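Local coordinates for protein ectonucleoside triphosphate diphosphohydrolase 4 (Homo sapiens, PDB 6WG5) that belongs to the GDA1/CD39 nucleoside phosphatase family, part of the actin-like ATPase clan of two-lobed proteins, at residues Tyr58-His63 against Leu71-Met76; Ile374-Ser379 against Phe457-Asn462; Asp400-Lys405 against Asn462-Lys467. All coordinates share one frame; numbering follows the deposited sequence.

Contact 1: residues Tyr58-His63 against Leu71-Met76; sequences YCWPRH and LDIRQM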
# COMPACT_ATOMS: atom_id res chain seq x y z
N TYR A 58 -19.33 -2.27 3.34
CA TYR A 58 -19.46 -2.23 1.90
C TYR A 58 -20.80 -2.82 1.48
O TYR A 58 -21.31 -3.75 2.12
CB TYR A 58 -18.33 -3.01 1.22
CG TYR A 58 -16.95 -2.46 1.51
CD1 TYR A 58 -16.41 -1.46 0.73
CD2 TYR A 58 -16.20 -2.95 2.57
CE1 TYR A 58 -15.15 -0.95 0.99
CE2 TYR A 58 -14.94 -2.45 2.84
CZ TYR A 58 -14.42 -1.45 2.04
OH TYR A 58 -13.17 -0.94 2.30
N CYS A 59 -21.37 -2.26 0.42
CA CYS A 59 -22.61 -2.77 -0.14
C CYS A 59 -22.47 -2.89 -1.65
O CYS A 59 -21.55 -2.34 -2.26
CB CYS A 59 -23.80 -1.86 0.21
SG CYS A 59 -23.62 -0.14 -0.31
N TRP A 60 -23.40 -3.63 -2.25
CA TRP A 60 -23.40 -3.83 -3.69
C TRP A 60 -24.80 -4.25 -4.12
O TRP A 60 -25.53 -4.86 -3.32
CB TRP A 60 -22.38 -4.89 -4.12
CG TRP A 60 -22.50 -6.20 -3.40
CD1 TRP A 60 -23.27 -7.27 -3.76
CD2 TRP A 60 -21.83 -6.58 -2.19
NE1 TRP A 60 -23.12 -8.29 -2.86
CE2 TRP A 60 -22.24 -7.90 -1.88
CE3 TRP A 60 -20.93 -5.94 -1.34
CZ2 TRP A 60 -21.78 -8.58 -0.76
CZ3 TRP A 60 -20.47 -6.62 -0.22
CH2 TRP A 60 -20.89 -7.92 0.06
N PRO A 61 -25.21 -3.95 -5.34
CA PRO A 61 -26.50 -4.42 -5.85
C PRO A 61 -26.38 -5.85 -6.35
O PRO A 61 -25.31 -6.45 -6.36
CB PRO A 61 -26.80 -3.44 -6.98
CG PRO A 61 -25.46 -3.08 -7.51
CD PRO A 61 -24.51 -3.11 -6.33
N ARG A 62 -27.52 -6.40 -6.78
CA ARG A 62 -27.53 -7.76 -7.30
C ARG A 62 -26.61 -7.87 -8.51
O ARG A 62 -26.50 -6.94 -9.31
CB ARG A 62 -28.95 -8.18 -7.67
CG ARG A 62 -29.06 -9.63 -8.13
CD ARG A 62 -30.47 -9.98 -8.55
NE ARG A 62 -31.45 -9.69 -7.51
CZ ARG A 62 -31.60 -10.42 -6.40
NH1 ARG A 62 -30.83 -11.48 -6.18
NH2 ARG A 62 -32.52 -10.07 -5.51
N HIS A 63 -25.95 -9.01 -8.63
CA HIS A 63 -25.08 -9.26 -9.78
C HIS A 63 -25.92 -9.42 -11.04
O HIS A 63 -26.96 -10.08 -11.04
CB HIS A 63 -24.24 -10.51 -9.53
CG HIS A 63 -23.14 -10.71 -10.52
ND1 HIS A 63 -23.30 -11.43 -11.68
CD2 HIS A 63 -21.85 -10.29 -10.51
CE1 HIS A 63 -22.17 -11.44 -12.35
NE2 HIS A 63 -21.27 -10.75 -11.67
N LEU A 71 -18.55 -8.08 -8.67
CA LEU A 71 -19.56 -7.34 -7.92
C LEU A 71 -19.26 -5.84 -7.98
O LEU A 71 -18.11 -5.41 -8.08
CB LEU A 71 -19.60 -7.81 -6.47
CG LEU A 71 -20.05 -9.25 -6.23
CD1 LEU A 71 -19.96 -9.59 -4.74
CD2 LEU A 71 -21.46 -9.47 -6.74
N ASP A 72 -20.33 -5.05 -7.92
CA ASP A 72 -20.21 -3.59 -7.94
C ASP A 72 -20.14 -3.08 -6.50
O ASP A 72 -21.04 -2.40 -5.99
CB ASP A 72 -21.37 -2.97 -8.70
CG ASP A 72 -21.10 -1.55 -9.13
OD1 ASP A 72 -20.07 -0.99 -8.71
OD2 ASP A 72 -21.92 -0.99 -9.89
N ILE A 73 -19.04 -3.42 -5.84
CA ILE A 73 -18.87 -3.12 -4.42
C ILE A 73 -18.52 -1.65 -4.24
O ILE A 73 -17.70 -1.09 -4.97
CB ILE A 73 -17.79 -4.04 -3.80
CG1 ILE A 73 -18.25 -5.50 -3.89
CG2 ILE A 73 -17.50 -3.64 -2.36
CD1 ILE A 73 -17.31 -6.49 -3.23
N ARG A 74 -19.15 -1.03 -3.24
CA ARG A 74 -18.91 0.36 -2.90
C ARG A 74 -19.01 0.52 -1.39
O ARG A 74 -19.63 -0.29 -0.70
CB ARG A 74 -19.93 1.30 -3.56
CG ARG A 74 -20.13 1.08 -5.05
CD ARG A 74 -21.39 1.77 -5.53
NE ARG A 74 -21.54 1.67 -6.98
CZ ARG A 74 -20.95 2.49 -7.85
NH1 ARG A 74 -20.16 3.47 -7.43
NH2 ARG A 74 -21.15 2.32 -9.15
N GLN A 75 -18.37 1.56 -0.87
CA GLN A 75 -18.55 1.91 0.53
C GLN A 75 -19.99 2.32 0.79
O GLN A 75 -20.59 3.08 0.02
CB GLN A 75 -17.61 3.05 0.93
CG GLN A 75 -16.17 2.63 1.16
CD GLN A 75 -15.39 3.68 1.93
OE1 GLN A 75 -15.41 3.71 3.16
NE2 GLN A 75 -14.71 4.56 1.20
N MET A 76 -20.56 1.81 1.87
CA MET A 76 -21.90 2.21 2.26
C MET A 76 -21.92 3.70 2.59
O MET A 76 -20.94 4.27 3.07
CB MET A 76 -22.39 1.40 3.46
CG MET A 76 -23.86 1.61 3.78
SD MET A 76 -24.40 0.71 5.24
CE MET A 76 -26.15 1.11 5.23
O HOH W 1 -23.14 -6.16 -8.12
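Cys-59 and Arg-74 form the hydrogen-bonded pair of a short antiparallel beta ladder, in which strand 53-61 is joined by the short strand 74-75 after a loop without helix or strand. Two backbone bonds hold the pair: Cys-59 N gives its proton to Arg-74 O at 2.9 Å, and Arg-74 N returns one to Cys-59 O at 2.9 Å. Beside it stands the non-hydrogen-bonded pair of Tyr-58 and Gln-75, where CE1 of the phenol ring lies 3.7 Å from CG of Gln-75, ring and amide planes being turned 44° apart.

Ile-73 divides its two branches between aromatic neighbours. Its CG2 packs on Tyr-58 CB at 3.7 Å, while CG1 lies 3.7 Å from CE3 of Trp-60, whose side chain runs next to the isoleucine in the same direction. The indole reaches there because CG of Trp-60 sits between the backbone N and the carbonyl carbon (chi1 53°). Farther along, Leu-71 lays CD1 over one indole face, 4.0 Å from the centroid of the five-membered ring, a CH-pi contact; its other methyl, CD2, meets the edge of His-63 at CD2, 3.9 Å away.

Strand 53-61 also pairs with strand 40-48, within a mixed sheet consistent with the actin-like fold. Helix 479-487 covers Tyr-58 and Ile-73, with a hydrogen bond between the hydroxyls of Tyr-58 and Thr-480, and helix 492-496 lies against His-63 and Leu-71.

Past the Cys-59/Arg-74 pair the ladder gives way to an inverse gamma turn centred on Asp-72. A water bridges the widened gap, donating to Pro-61 O at 2.8 Å and accepting from Asp-72 N. On the sheet face that carries Arg-74 and Cys-59, the guanidinium makes a long, weak salt bridge to Asp-72 OD2.

Contact 2: residues Ile374-Ser379 against Phe457-Asn462; sequences IHFQNS and FSFPVN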
# COMPACT_ATOMS: atom_id res chain seq x y z
N ILE A 374 10.17 -5.94 -15.17
CA ILE A 374 9.06 -5.04 -15.44
C ILE A 374 9.10 -4.65 -16.91
O ILE A 374 10.15 -4.23 -17.42
CB ILE A 374 9.11 -3.80 -14.53
CG1 ILE A 374 8.98 -4.20 -13.06
CG2 ILE A 374 8.01 -2.81 -14.91
CD1 ILE A 374 9.24 -3.06 -12.09
N HIS A 375 7.96 -4.77 -17.59
CA HIS A 375 7.82 -4.32 -18.97
C HIS A 375 7.66 -2.81 -18.95
O HIS A 375 6.56 -2.26 -19.05
CB HIS A 375 6.64 -5.02 -19.64
CG HIS A 375 6.68 -4.97 -21.13
ND1 HIS A 375 5.59 -5.31 -21.91
CD2 HIS A 375 7.67 -4.65 -21.99
CE1 HIS A 375 5.91 -5.18 -23.19
NE2 HIS A 375 7.17 -4.78 -23.26
N PHE A 376 8.80 -2.12 -18.80
CA PHE A 376 8.76 -0.68 -18.57
C PHE A 376 8.05 0.06 -19.70
O PHE A 376 7.27 0.99 -19.45
CB PHE A 376 10.18 -0.14 -18.39
CG PHE A 376 10.81 -0.52 -17.08
CD1 PHE A 376 10.25 -0.09 -15.88
CD2 PHE A 376 11.96 -1.28 -17.04
CE1 PHE A 376 10.83 -0.44 -14.67
CE2 PHE A 376 12.55 -1.63 -15.83
CZ PHE A 376 11.98 -1.21 -14.65
N GLN A 377 8.30 -0.34 -20.95
CA GLN A 377 7.68 0.36 -22.08
C GLN A 377 6.17 0.20 -22.10
O GLN A 377 5.49 1.00 -22.75
CB GLN A 377 8.28 -0.13 -23.40
CG GLN A 377 8.22 -1.64 -23.61
CD GLN A 377 9.51 -2.34 -23.21
OE1 GLN A 377 10.12 -2.03 -22.19
NE2 GLN A 377 9.94 -3.30 -24.03
N ASN A 378 5.62 -0.80 -21.40
CA ASN A 378 4.18 -1.04 -21.35
C ASN A 378 3.78 -1.31 -19.89
O ASN A 378 3.46 -2.44 -19.52
CB ASN A 378 3.78 -2.20 -22.26
CG ASN A 378 2.29 -2.48 -22.23
OD1 ASN A 378 1.51 -1.68 -21.72
ND2 ASN A 378 1.89 -3.63 -22.76
N SER A 379 3.80 -0.26 -19.07
CA SER A 379 3.46 -0.39 -17.66
C SER A 379 3.07 0.98 -17.13
O SER A 379 3.25 2.01 -17.79
CB SER A 379 4.62 -0.97 -16.86
OG SER A 379 5.70 -0.06 -16.80
N PHE A 457 14.84 -0.01 -7.75
CA PHE A 457 13.93 -0.79 -8.57
C PHE A 457 14.25 -0.70 -10.06
O PHE A 457 13.61 -1.41 -10.85
CB PHE A 457 12.49 -0.33 -8.33
CG PHE A 457 12.02 -0.53 -6.91
CD1 PHE A 457 12.21 -1.74 -6.27
CD2 PHE A 457 11.38 0.49 -6.23
CE1 PHE A 457 11.78 -1.93 -4.97
CE2 PHE A 457 10.95 0.31 -4.93
CZ PHE A 457 11.15 -0.90 -4.30
N SER A 458 15.20 0.15 -10.46
CA SER A 458 15.73 0.19 -11.82
C SER A 458 14.73 0.75 -12.83
O SER A 458 14.72 0.34 -13.99
CB SER A 458 16.20 -1.20 -12.27
OG SER A 458 17.21 -1.70 -11.42
N PHE A 459 13.90 1.70 -12.41
CA PHE A 459 13.03 2.37 -13.36
C PHE A 459 13.85 3.30 -14.25
O PHE A 459 14.72 4.03 -13.75
CB PHE A 459 11.94 3.17 -12.64
CG PHE A 459 10.77 2.34 -12.18
CD1 PHE A 459 9.61 2.28 -12.94
CD2 PHE A 459 10.83 1.62 -11.00
CE1 PHE A 459 8.54 1.52 -12.52
CE2 PHE A 459 9.76 0.86 -10.58
CZ PHE A 459 8.61 0.81 -11.34
N PRO A 460 13.62 3.30 -15.57
CA PRO A 460 14.39 4.20 -16.44
C PRO A 460 14.24 5.65 -16.01
O PRO A 460 13.19 6.07 -15.53
CB PRO A 460 13.79 3.95 -17.83
CG PRO A 460 13.14 2.62 -17.74
CD PRO A 460 12.66 2.48 -16.33
N VAL A 461 15.32 6.42 -16.20
CA VAL A 461 15.27 7.84 -15.88
C VAL A 461 14.17 8.53 -16.69
O VAL A 461 13.50 9.45 -16.21
CB VAL A 461 16.64 8.49 -16.13
CG1 VAL A 461 16.56 10.01 -15.99
CG2 VAL A 461 17.67 7.92 -15.16
N ASN A 462 13.98 8.09 -17.93
CA ASN A 462 12.96 8.66 -18.80
C ASN A 462 11.58 8.07 -18.56
O ASN A 462 10.67 8.32 -19.37
CB ASN A 462 13.36 8.45 -20.26
CG ASN A 462 13.50 6.98 -20.62
OD1 ASN A 462 14.18 6.23 -19.94
ND2 ASN A 462 12.84 6.57 -21.70
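Phe-376 drives its ring into the loop 457-462, and nearly everything firm in this contact is built round that one side chain. Pro-460 CD lies over the middle of one ring face, 3.6 Å from the centroid, as a CH-pi contact. Ile-374 CB, from the same loop as the phenylalanine, covers the opposite face nearer the rim, so that the ring is clasped on both sides. Its edge is turned toward Phe-459 in a T-shaped pair, with centroids 5.1 Å apart and planes at 64°; CE1 of Phe-376 is the atom that comes over the face of Phe-459, 3.4 Å from CD1. Ser-458 O closes in obliquely near CZ of Phe-376. Ile-374 adds a lighter touch, its CD1 lying 4.0 Å from Phe-459 CZ.

Phe-459 is buried and carries the cluster inward: it stacks on Phe-453 and makes edge-to-face pairs with Phe-381 and Tyr-463. Ser-458 is the first residue to leave helical angles after helix 436-456, with a positive phi (72°). On the loose, solvent side, the exposed His-375 and Gln-377 of one loop and Val-461 and Asn-462 of the other do not meet. The segments exchange no hydrogen bond; polar groups are met within each loop or by residues outside the two, as Phe-459 O by His-454 ND1.

Each loop leads into a strand, 381-385 or 466-468, and these run parallel and adjacent in the sheet. The contact thus joins the entrances of two strands linked by a beta-alpha-beta crossover, the loops meeting through aromatic rings just ahead of the place where the strands pair by backbone bonds.

Contact 3: residues Asp400-Lys405 against Asn462-Lys467; sequences DYNAAK and NYKSLK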
# COMPACT_ATOMS: atom_id res chain seq x y z
N ASP A 400 1.93 13.41 -12.24
CA ASP A 400 2.79 12.75 -13.22
C ASP A 400 4.25 13.09 -12.95
O ASP A 400 4.64 14.26 -12.93
CB ASP A 400 2.40 13.16 -14.63
CG ASP A 400 1.03 12.64 -15.03
OD1 ASP A 400 0.50 11.75 -14.33
OD2 ASP A 400 0.49 13.11 -16.06
N TYR A 401 5.05 12.06 -12.73
CA TYR A 401 6.46 12.22 -12.40
C TYR A 401 7.29 12.47 -13.66
O TYR A 401 7.05 11.86 -14.70
CB TYR A 401 6.97 10.98 -11.67
CG TYR A 401 8.45 10.96 -11.42
CD1 TYR A 401 9.00 11.65 -10.35
CD2 TYR A 401 9.30 10.22 -12.24
CE1 TYR A 401 10.36 11.63 -10.11
CE2 TYR A 401 10.67 10.19 -12.00
CZ TYR A 401 11.19 10.90 -10.94
OH TYR A 401 12.54 10.87 -10.69
N ASN A 402 8.26 13.36 -13.54
CA ASN A 402 9.22 13.64 -14.61
C ASN A 402 10.58 13.85 -13.97
O ASN A 402 10.78 14.82 -13.24
CB ASN A 402 8.80 14.85 -15.43
CG ASN A 402 9.79 15.18 -16.53
OD1 ASN A 402 10.82 15.82 -16.29
ND2 ASN A 402 9.50 14.73 -17.75
N ALA A 403 11.52 12.94 -14.24
CA ALA A 403 12.81 12.97 -13.56
C ALA A 403 13.50 14.31 -13.73
O ALA A 403 13.96 14.92 -12.76
CB ALA A 403 13.69 11.83 -14.07
N ALA A 404 13.59 14.79 -14.97
CA ALA A 404 14.30 16.05 -15.23
C ALA A 404 13.71 17.18 -14.41
O ALA A 404 14.43 17.92 -13.73
CB ALA A 404 14.25 16.38 -16.72
N LYS A 405 12.38 17.34 -14.46
CA LYS A 405 11.74 18.42 -13.71
C LYS A 405 11.90 18.23 -12.21
O LYS A 405 12.00 19.21 -11.47
CB LYS A 405 10.26 18.51 -14.07
CG LYS A 405 9.99 18.92 -15.51
CD LYS A 405 8.50 18.84 -15.81
CE LYS A 405 8.18 19.36 -17.20
NZ LYS A 405 6.72 19.31 -17.46
N ASN A 462 13.98 8.09 -17.93
CA ASN A 462 12.96 8.66 -18.80
C ASN A 462 11.58 8.07 -18.56
O ASN A 462 10.67 8.32 -19.37
CB ASN A 462 13.36 8.45 -20.26
CG ASN A 462 13.50 6.98 -20.62
OD1 ASN A 462 14.18 6.23 -19.94
ND2 ASN A 462 12.84 6.57 -21.70
N TYR A 463 11.38 7.30 -17.49
CA TYR A 463 10.08 6.68 -17.25
C TYR A 463 8.99 7.74 -17.17
O TYR A 463 9.11 8.71 -16.42
CB TYR A 463 10.12 5.85 -15.96
CG TYR A 463 8.95 4.90 -15.81
CD1 TYR A 463 8.00 5.11 -14.82
CD2 TYR A 463 8.81 3.81 -16.65
CE1 TYR A 463 6.93 4.24 -14.68
CE2 TYR A 463 7.75 2.94 -16.51
CZ TYR A 463 6.81 3.16 -15.52
OH TYR A 463 5.74 2.30 -15.39
N LYS A 464 7.92 7.55 -17.94
CA LYS A 464 6.87 8.54 -18.06
C LYS A 464 5.54 8.10 -17.46
O LYS A 464 4.57 8.85 -17.54
CB LYS A 464 6.65 8.90 -19.54
CG LYS A 464 7.85 9.57 -20.21
CD LYS A 464 8.13 10.96 -19.65
CE LYS A 464 9.59 11.35 -19.80
NZ LYS A 464 10.21 11.65 -18.47
N SER A 465 5.47 6.91 -16.86
CA SER A 465 4.20 6.32 -16.45
C SER A 465 4.06 6.20 -14.94
O SER A 465 3.27 5.38 -14.46
CB SER A 465 4.04 4.95 -17.11
OG SER A 465 4.22 5.05 -18.51
N LEU A 466 4.80 6.99 -14.17
CA LEU A 466 4.61 7.06 -12.72
C LEU A 466 3.75 8.26 -12.38
O LEU A 466 4.01 9.37 -12.86
CB LEU A 466 5.95 7.16 -11.99
CG LEU A 466 5.83 7.43 -10.48
CD1 LEU A 466 5.19 6.24 -9.78
CD2 LEU A 466 7.18 7.75 -9.85
N LYS A 467 2.73 8.05 -11.56
CA LYS A 467 1.90 9.13 -11.04
C LYS A 467 1.94 9.06 -9.52
O LYS A 467 1.48 8.08 -8.93
CB LYS A 467 0.46 9.04 -11.54
CG LYS A 467 -0.33 10.31 -11.27
CD LYS A 467 -1.83 10.07 -11.21
CE LYS A 467 -2.40 9.69 -12.57
NZ LYS A 467 -3.85 10.05 -12.67
O HOH W 2 6.75 9.06 -14.77
O HOH W 3 12.59 13.65 -17.12
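Tyr-401 and Leu-466 meet obliquely, CB of the tyrosine 3.7 Å from the leucine CD2. With CG anti to the backbone N (chi1 173°), the ring swings on past the leucine toward helix 436-456, where its hydroxyl bonds to His-454. The backbones are fastened at the same place: Tyr-401 N donates to Leu-466 O at 2.9 Å, almost straight at 177°, though tilted from the carbonyl plane. A water accepts from Leu-466 N at 2.9 Å and lies close to Tyr-401 O and Tyr-463 O.

Asn-402 and Lys-464 run alongside each other in the same direction. Their ends, ND2 and NZ, are 3.2 Å apart, yet both are donors and do not bond. The amide oxygen is used instead: OD1 takes the proton of Lys-405 N at 2.8 Å in its carbonyl plane, and a second water links it weakly to Lys-464 NZ. Asp-400, which is exposed, rests OD1 on Lys-467 CG at 3.5 Å, while the lysine NZ remains 5.0 Å from that oxygen.

An N-cap opening helix 403-414 is thus set beside edge strand 466-468, which pairs with strand 381-385 and is joined to the 400-405 segment by one bridge, Asp-400 with Lys-467.

The three contacts illustrate how chemistry follows place in a fold. Contact 1 is the most buried, a short antiparallel strand pair under two helices in one mixed sheet; contacts 2 and 3 are partly buried and border the other, their centres about 35 Å from that of contact 1. These two are close neighbours, about 11 Å between centres: they share Asn-462, their segments alternate along the chain, and a probable hydrogen bond joins Ser-379 OG to Tyr-463 OH at 2.7 Å. Contact 2 packs the loop leading to strand 466-468 through aromatic rings; contact 3 holds the start of the strand itself by one backbone bond, water and a cap, whereas contact 1 combines paired backbone bonds with aromatic cover.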